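Local coordinates for protein beta-xylosidase (Uncultured organism, PDB 4MLG) that probably releases xylose from the non-reducing ends of xylo-oligosaccharides, as a glycoside hydrolase family 43 beta-xylosidase with a beta-propeller fold and a bound calcium ion, at residues His67-Trp78 with Glu119-Pro128. Numbering follows the deposited sequence.
Sequences HGVVLRTEDIPW and EGPFIPQENP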
loop_
_atom_site.group_PDB
_atom_site.type_symbol
_atom_site.label_atom_id
_atom_site.label_comp_id
_atom_site.label_asym_id
_atom_site.label_seq_id
_atom_site.Cartn_x
_atom_site.Cartn_y
_atom_site.Cartn_z
ATOM N N HIS A 67 -16.849 28.091 2.912
ATOM C CA HIS A 67 -16.269 27.985 4.245
ATOM C C HIS A 67 -14.745 27.942 4.191
ATOM O O HIS A 67 -14.080 27.888 5.225
ATOM C CB HIS A 67 -16.814 26.755 4.977
ATOM C CG HIS A 67 -18.281 26.826 5.264
ATOM N ND1 HIS A 67 -18.794 27.473 6.369
ATOM C CD2 HIS A 67 -19.347 26.330 4.592
ATOM C CE1 HIS A 67 -20.110 27.373 6.364
ATOM N NE2 HIS A 67 -20.472 26.684 5.296
ATOM N N GLY A 68 -14.199 27.967 2.979
ATOM C CA GLY A 68 -12.760 27.971 2.789
ATOM C C GLY A 68 -12.152 26.581 2.791
ATOM O O GLY A 68 -12.866 25.580 2.787
ATOM N N VAL A 69 -10.824 26.525 2.796
ATOM C CA VAL A 69 -10.102 25.258 2.815
ATOM C C VAL A 69 -10.235 24.566 4.170
ATOM O O VAL A 69 -10.043 25.186 5.216
ATOM C CB VAL A 69 -8.609 25.464 2.486
ATOM C CG1 VAL A 69 -7.849 24.147 2.582
ATOM C CG2 VAL A 69 -8.451 26.078 1.105
ATOM N N VAL A 70 -10.569 23.279 4.143
ATOM C CA VAL A 70 -10.728 22.499 5.365
ATOM C C VAL A 70 -9.705 21.371 5.440
ATOM O O VAL A 70 -9.560 20.721 6.476
ATOM C CB VAL A 70 -12.134 21.890 5.462
ATOM C CG1 VAL A 70 -13.177 22.984 5.629
ATOM C CG2 VAL A 70 -12.424 21.042 4.233
ATOM N N LEU A 71 -9.004 21.142 4.333
ATOM C CA LEU A 71 -8.001 20.087 4.258
ATOM C C LEU A 71 -7.101 20.290 3.046
ATOM O O LEU A 71 -7.579 20.627 1.964
ATOM C CB LEU A 71 -8.677 18.715 4.174
ATOM C CG LEU A 71 -7.776 17.481 4.281
ATOM C CD1 LEU A 71 -7.205 17.356 5.684
ATOM C CD2 LEU A 71 -8.533 16.218 3.895
ATOM N N ARG A 72 -5.799 20.091 3.233
ATOM C CA ARG A 72 -4.849 20.131 2.126
ATOM C C ARG A 72 -3.807 19.026 2.282
ATOM O O ARG A 72 -3.593 18.516 3.381
ATOM C CB ARG A 72 -4.175 21.502 2.023
ATOM C CG ARG A 72 -3.247 21.839 3.179
ATOM C CD ARG A 72 -2.659 23.237 3.033
ATOM N NE ARG A 72 -3.687 24.275 3.076
ATOM C CZ ARG A 72 -4.078 24.897 4.185
ATOM N NH1 ARG A 72 -3.526 24.589 5.351
ATOM N NH2 ARG A 72 -5.021 25.827 4.130
ATOM N N THR A 73 -3.163 18.664 1.176
ATOM C CA THR A 73 -2.198 17.567 1.163
ATOM C C THR A 73 -1.039 17.758 2.144
ATOM O O THR A 73 -0.498 16.784 2.661
ATOM C CB THR A 73 -1.631 17.327 -0.249
ATOM O OG1 THR A 73 -1.002 18.523 -0.726
ATOM C CG2 THR A 73 -2.741 16.929 -1.208
ATOM N N GLU A 74 -0.663 19.007 2.399
ATOM C CA GLU A 74 0.426 19.293 3.330
ATOM C C GLU A 74 0.079 18.864 4.752
ATOM O O GLU A 74 0.947 18.426 5.507
ATOM C CB GLU A 74 0.784 20.782 3.322
ATOM C CG GLU A 74 1.370 21.294 2.017
ATOM C CD GLU A 74 0.318 21.869 1.091
ATOM O OE1 GLU A 74 0.571 22.942 0.504
ATOM O OE2 GLU A 74 -0.756 21.250 0.946
ATOM N N ASP A 75 -1.195 18.993 5.113
ATOM C CA ASP A 75 -1.646 18.681 6.465
ATOM C C ASP A 75 -1.761 17.177 6.710
ATOM O O ASP A 75 -1.918 16.736 7.848
ATOM C CB ASP A 75 -2.990 19.359 6.751
ATOM C CG ASP A 75 -2.952 20.857 6.513
ATOM O OD1 ASP A 75 -1.843 21.429 6.486
ATOM O OD2 ASP A 75 -4.034 21.462 6.355
ATOM N N ILE A 76 -1.686 16.394 5.639
ATOM C CA ILE A 76 -1.792 14.941 5.746
ATOM C C ILE A 76 -0.406 14.307 5.875
ATOM O O ILE A 76 0.450 14.501 5.014
ATOM C CB ILE A 76 -2.534 14.344 4.534
ATOM C CG1 ILE A 76 -3.862 15.070 4.315
ATOM C CG2 ILE A 76 -2.768 12.855 4.726
ATOM C CD1 ILE A 76 -4.608 14.618 3.078
ATOM N N PRO A 77 -0.179 13.556 6.964
ATOM C CA PRO A 77 1.132 12.972 7.273
ATOM C C PRO A 77 1.588 11.908 6.274
ATOM O O PRO A 77 2.774 11.855 5.943
ATOM C CB PRO A 77 0.914 12.337 8.651
ATOM C CG PRO A 77 -0.255 13.068 9.227
ATOM C CD PRO A 77 -1.143 13.350 8.057
ATOM N N TRP A 78 0.665 11.074 5.808
ATOM C CA TRP A 78 1.011 9.992 4.890
ATOM C C TRP A 78 0.869 10.423 3.437
ATOM O O TRP A 78 0.903 9.594 2.528
ATOM C CB TRP A 78 0.140 8.761 5.155
ATOM C CG TRP A 78 -1.329 8.984 4.914
ATOM C CD1 TRP A 78 -2.226 9.544 5.777
ATOM C CD2 TRP A 78 -2.070 8.636 3.736
ATOM N NE1 TRP A 78 -3.476 9.573 5.209
ATOM C CE2 TRP A 78 -3.409 9.022 3.957
ATOM C CE3 TRP A 78 -1.733 8.039 2.517
ATOM C CZ2 TRP A 78 -4.408 8.831 3.002
ATOM C CZ3 TRP A 78 -2.726 7.851 1.571
ATOM C CH2 TRP A 78 -4.047 8.245 1.819
ATOM N N GLU A 119 -18.761 22.022 8.605
ATOM C CA GLU A 119 -18.008 22.969 7.794
ATOM C C GLU A 119 -16.638 23.257 8.397
ATOM O O GLU A 119 -15.744 23.761 7.716
ATOM C CB GLU A 119 -18.791 24.275 7.636
ATOM C CG GLU A 119 -18.680 25.231 8.822
ATOM C CD GLU A 119 -19.542 24.830 10.009
ATOM O OE1 GLU A 119 -19.951 23.654 10.100
ATOM O OE2 GLU A 119 -19.814 25.706 10.857
ATOM N N GLY A 120 -16.483 22.932 9.677
ATOM C CA GLY A 120 -15.250 23.197 10.394
ATOM C C GLY A 120 -14.062 22.447 9.827
ATOM O O GLY A 120 -14.229 21.517 9.038
ATOM N N PRO A 121 -12.847 22.850 10.230
ATOM C CA PRO A 121 -11.607 22.235 9.746
ATOM C C PRO A 121 -11.516 20.759 10.125
ATOM O O PRO A 121 -11.796 20.393 11.266
ATOM C CB PRO A 121 -10.515 23.041 10.460
ATOM C CG PRO A 121 -11.189 23.626 11.655
ATOM C CD PRO A 121 -12.590 23.911 11.218
ATOM N N PHE A 122 -11.133 19.926 9.164
ATOM C CA PHE A 122 -11.026 18.490 9.390
ATOM C C PHE A 122 -9.589 18.090 9.706
ATOM O O PHE A 122 -8.666 18.411 8.956
ATOM C CB PHE A 122 -11.525 17.718 8.165
ATOM C CG PHE A 122 -13.011 17.809 7.948
ATOM C CD1 PHE A 122 -13.846 16.773 8.332
ATOM C CD2 PHE A 122 -13.572 18.930 7.357
ATOM C CE1 PHE A 122 -15.213 16.853 8.133
ATOM C CE2 PHE A 122 -14.936 19.016 7.155
ATOM C CZ PHE A 122 -15.758 17.976 7.544
ATOM N N ILE A 123 -9.404 17.389 10.821
ATOM C CA ILE A 123 -8.085 16.903 11.208
ATOM C C ILE A 123 -7.901 15.457 10.761
ATOM O O ILE A 123 -8.628 14.566 11.204
ATOM C CB ILE A 123 -7.866 17.010 12.728
ATOM C CG1 ILE A 123 -8.032 18.461 13.185
ATOM C CG2 ILE A 123 -6.491 16.483 13.108
ATOM C CD1 ILE A 123 -7.820 18.662 14.669
ATOM N N PRO A 124 -6.921 15.220 9.876
ATOM C CA PRO A 124 -6.696 13.898 9.282
ATOM C C PRO A 124 -5.976 12.945 10.226
ATOM O O PRO A 124 -5.208 13.381 11.084
ATOM C CB PRO A 124 -5.797 14.214 8.087
ATOM C CG PRO A 124 -5.024 15.407 8.520
ATOM C CD PRO A 124 -5.961 16.220 9.376
ATOM N N GLN A 125 -6.233 11.651 10.066
ATOM C CA GLN A 125 -5.488 10.634 10.791
ATOM C C GLN A 125 -4.100 10.540 10.174
ATOM O O GLN A 125 -3.893 10.968 9.041
ATOM C CB GLN A 125 -6.199 9.283 10.711
ATOM C CG GLN A 125 -7.585 9.270 11.338
ATOM C CD GLN A 125 -7.551 9.472 12.841
ATOM O OE1 GLN A 125 -7.511 10.602 13.328
ATOM N NE2 GLN A 125 -7.570 8.372 13.584
ATOM N N GLU A 126 -3.150 9.980 10.912
ATOM C CA GLU A 126 -1.766 9.956 10.448
ATOM C C GLU A 126 -1.512 8.875 9.404
ATOM O O GLU A 126 -0.512 8.917 8.688
ATOM C CB GLU A 126 -0.809 9.800 11.629
ATOM C CG GLU A 126 -0.908 10.927 12.639
ATOM C CD GLU A 126 0.068 10.769 13.782
ATOM O OE1 GLU A 126 0.948 9.886 13.695
ATOM O OE2 GLU A 126 -0.047 11.526 14.768
ATOM N N ASN A 127 -2.421 7.909 9.315
ATOM C CA ASN A 127 -2.276 6.811 8.367
ATOM C C ASN A 127 -3.587 6.491 7.657
ATOM O O ASN A 127 -4.665 6.718 8.206
ATOM C CB ASN A 127 -1.735 5.562 9.069
ATOM C CG ASN A 127 -0.322 5.751 9.588
ATOM O OD1 ASN A 127 -0.117 6.098 10.750
ATOM N ND2 ASN A 127 0.662 5.523 8.724
ATOM N N PRO A 128 -3.499 5.970 6.423
ATOM C CA PRO A 128 -4.714 5.609 5.689
ATOM C C PRO A 128 -5.404 4.402 6.313
ATOM O O PRO A 128 -4.790 3.688 7.106
ATOM C CB PRO A 128 -4.182 5.249 4.300
ATOM C CG PRO A 128 -2.776 4.821 4.537
ATOM C CD PRO A 128 -2.282 5.712 5.635
HETATM O O HOH W 1 -5.775 10.628 7.278
#
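Ring-face and apolar contacts, with a single direct hydrogen bond, join H67 to E119 at one end and W78 to P128 at the other. The contact links the outer strands of two adjacent antiparallel sheets, consistent with neighbouring blades of the GH43 propeller; 67-78 also carries the chain from one blade into the next. At H67 the evidence is a CH-pi contact: E119 CB sits 3.4 Å from the imidazole centroid, 9° off the ring normal. The E119 chain then bends at chi2, and OE2 pairs with R117, while H67 NE2 is hydrogen-bonded to S55. F122 N gives the one direct bond to V70 O, at 3.2 Å and in the carbonyl plane on a lone pair. Beside it, V70 CB meets the edge of the F122 ring, 3.8 Å from CD2. L71 CD1 lies 4.1 Å from P124 CD. The same pyrrolidine ring reaches the chain turn, its CG 3.4 Å from D75 O and its CB 4.3 Å from I76 CG1. P77 CG rests against the backbone of E126, 3.7 Å from its CA. With chi1 at 63°, CG between the backbone N and the carbonyl carbon, the W78 indole lies with one face toward P128, whose CD is 3.6 Å from the five-membered-ring centroid and 17° off the ring normal. At the indole edge, a water accepts from W78 NE1 and donates to Q125 O, bridging the segments. Strand 50-56 pairs with 67-78 through V70 and L71, whereas F122 and W78 pack onto strands 94-102 and 108-115; K130 of the second subunit packs against P77 and W78.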